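Local atomic coordinates of sarcolemmal membrane-associated protein (Homo sapiens, PDB entry 6AR0), a protein that associates as an adaptor with the STRIPAK phosphatase-kinase complex, which dephosphorylates STK3 and so inhibits Hippo signalling, and is represented here by its FHA domain. Residues L57-H62 with Y68-K73. Residues are numbered along the deposited sequence; the frame is centred on the assembly and turned at random.
Sequences LVWFDH and YLQDTK
Trp59 and Tyr68 form a hydrogen-bonded antiparallel pair, with Trp59 N to Tyr68 O at 3.0 Å and Tyr68 N to Trp59 O at 2.9 Å. Leu57 and Gln70 repeat the two-bond pattern; between the two pairs, Val58 and Leu69 form a non-hydrogen-bonded pair, Val58 CA 4.5 Å from Leu69 CA. On the face bearing Trp59, its CG sits between backbone N and carbonyl carbon (chi1 70°), which swings the indole across the neighbouring strand. Tyr68 CB makes a CH-pi contact over one face of the Trp59 six-membered ring, 3.6 Å from its centroid, while Gln70 CB meets the indole edge in plane, 3.7 Å from Trp59 CZ3. The Trp59 five-membered ring and the Tyr68 ring lie 25° from parallel but are slid so far that they barely overlap. With Trp59 cut back to an alanine, Tyr68 CB and Gln70 CB would probably lose their aromatic neighbour. These strands make a beta hairpin inside the five-stranded mixed sheet of the FHA beta sandwich; on the opposite face of this sheet Val58 and Leu69 pack inward against Ile30 and Ile97. Among polar groups, Gln70 NE2 bonds Ser92 O, Asp61 OD1 takes Lys63 N, and one water links Asp61 OD2 (2.8 Å) with Tyr68 OH (2.7 Å).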
# COMPACT_ATOMS: atom_id res chain seq x y z
N LEU A 57 -5.43 1.13 4.34
CA LEU A 57 -4.87 1.32 5.66
C LEU A 57 -3.95 0.14 5.94
O LEU A 57 -4.31 -1.00 5.66
CB LEU A 57 -6.02 1.33 6.66
CG LEU A 57 -5.76 1.83 8.08
CD1 LEU A 57 -5.35 3.29 8.08
CD2 LEU A 57 -7.01 1.63 8.92
N VAL A 58 -2.76 0.42 6.48
CA VAL A 58 -1.79 -0.62 6.82
C VAL A 58 -1.39 -0.47 8.28
O VAL A 58 -1.22 0.65 8.78
CB VAL A 58 -0.56 -0.59 5.87
CG1 VAL A 58 0.21 0.74 5.94
CG2 VAL A 58 0.36 -1.75 6.12
N TRP A 59 -1.24 -1.59 8.99
CA TRP A 59 -0.90 -1.51 10.40
C TRP A 59 -0.21 -2.77 10.87
O TRP A 59 -0.23 -3.82 10.21
CB TRP A 59 -2.12 -1.21 11.27
CG TRP A 59 -3.16 -2.32 11.40
CD1 TRP A 59 -3.27 -3.23 12.41
CD2 TRP A 59 -4.26 -2.56 10.52
NE1 TRP A 59 -4.37 -4.02 12.20
CE2 TRP A 59 -5.00 -3.62 11.05
CE3 TRP A 59 -4.71 -1.96 9.34
CZ2 TRP A 59 -6.16 -4.10 10.46
CZ3 TRP A 59 -5.86 -2.43 8.74
CH2 TRP A 59 -6.57 -3.49 9.31
N PHE A 60 0.37 -2.65 12.05
CA PHE A 60 0.95 -3.75 12.80
C PHE A 60 0.12 -3.98 14.05
O PHE A 60 -0.17 -3.03 14.78
CB PHE A 60 2.39 -3.42 13.21
CG PHE A 60 3.05 -4.46 14.06
CD1 PHE A 60 3.32 -5.72 13.56
CD2 PHE A 60 3.41 -4.19 15.37
CE1 PHE A 60 3.95 -6.68 14.35
CE2 PHE A 60 4.04 -5.14 16.15
CZ PHE A 60 4.30 -6.38 15.65
N ASP A 61 -0.29 -5.23 14.27
CA ASP A 61 -1.05 -5.62 15.45
C ASP A 61 -0.04 -6.06 16.50
O ASP A 61 0.52 -7.15 16.42
CB ASP A 61 -1.99 -6.75 15.08
CG ASP A 61 -2.89 -7.17 16.21
OD1 ASP A 61 -2.51 -6.97 17.38
OD2 ASP A 61 -3.98 -7.72 15.91
N HIS A 62 0.19 -5.17 17.47
CA HIS A 62 1.26 -5.36 18.44
C HIS A 62 1.00 -6.55 19.37
O HIS A 62 1.94 -7.04 19.99
CB HIS A 62 1.47 -4.06 19.25
CG HIS A 62 2.01 -2.91 18.44
ND1 HIS A 62 1.24 -2.20 17.53
CD2 HIS A 62 3.23 -2.32 18.42
CE1 HIS A 62 1.98 -1.25 16.98
NE2 HIS A 62 3.19 -1.30 17.50
N TYR A 68 -1.30 -6.08 8.70
CA TYR A 68 -2.53 -6.12 7.93
C TYR A 68 -2.62 -4.96 6.95
O TYR A 68 -2.10 -3.87 7.19
CB TYR A 68 -3.76 -6.03 8.82
CG TYR A 68 -3.92 -7.23 9.70
CD1 TYR A 68 -4.59 -8.36 9.24
CD2 TYR A 68 -3.38 -7.26 10.97
CE1 TYR A 68 -4.75 -9.47 10.03
CE2 TYR A 68 -3.53 -8.38 11.78
CZ TYR A 68 -4.22 -9.48 11.29
OH TYR A 68 -4.40 -10.60 12.06
N LEU A 69 -3.36 -5.21 5.88
CA LEU A 69 -3.76 -4.23 4.89
C LEU A 69 -5.26 -4.32 4.70
O LEU A 69 -5.83 -5.41 4.64
CB LEU A 69 -3.04 -4.55 3.57
CG LEU A 69 -3.27 -3.63 2.37
CD1 LEU A 69 -2.80 -2.22 2.67
CD2 LEU A 69 -2.55 -4.19 1.15
N GLN A 70 -5.92 -3.16 4.61
CA GLN A 70 -7.36 -3.11 4.41
C GLN A 70 -7.68 -2.07 3.35
O GLN A 70 -7.22 -0.93 3.43
CB GLN A 70 -8.06 -2.74 5.72
CG GLN A 70 -9.55 -2.69 5.62
CD GLN A 70 -10.19 -2.45 6.95
OE1 GLN A 70 -9.65 -1.72 7.79
NE2 GLN A 70 -11.33 -3.08 7.18
N ASP A 71 -8.51 -2.44 2.38
CA ASP A 71 -9.00 -1.48 1.40
C ASP A 71 -10.15 -0.70 2.02
O ASP A 71 -11.09 -1.29 2.56
CB ASP A 71 -9.48 -2.22 0.15
CG ASP A 71 -9.91 -1.28 -0.95
OD1 ASP A 71 -10.87 -0.51 -0.72
OD2 ASP A 71 -9.25 -1.30 -2.01
N THR A 72 -10.05 0.63 1.99
CA THR A 72 -11.07 1.50 2.59
C THR A 72 -11.94 2.16 1.51
O THR A 72 -12.04 3.38 1.40
CB THR A 72 -10.40 2.54 3.49
OG1 THR A 72 -9.48 3.34 2.72
CG2 THR A 72 -9.65 1.89 4.62
N LYS A 73 -12.62 1.32 0.73
CA LYS A 73 -13.53 1.77 -0.32
C LYS A 73 -12.79 2.49 -1.45
O LYS A 73 -13.26 3.50 -1.97
CB LYS A 73 -14.66 2.65 0.24
CG LYS A 73 -15.39 2.02 1.40
CD LYS A 73 -16.62 2.82 1.80
CE LYS A 73 -17.32 2.20 3.00
NZ LYS A 73 -16.53 2.34 4.26
O HOH W 1 -3.99 -10.20 14.68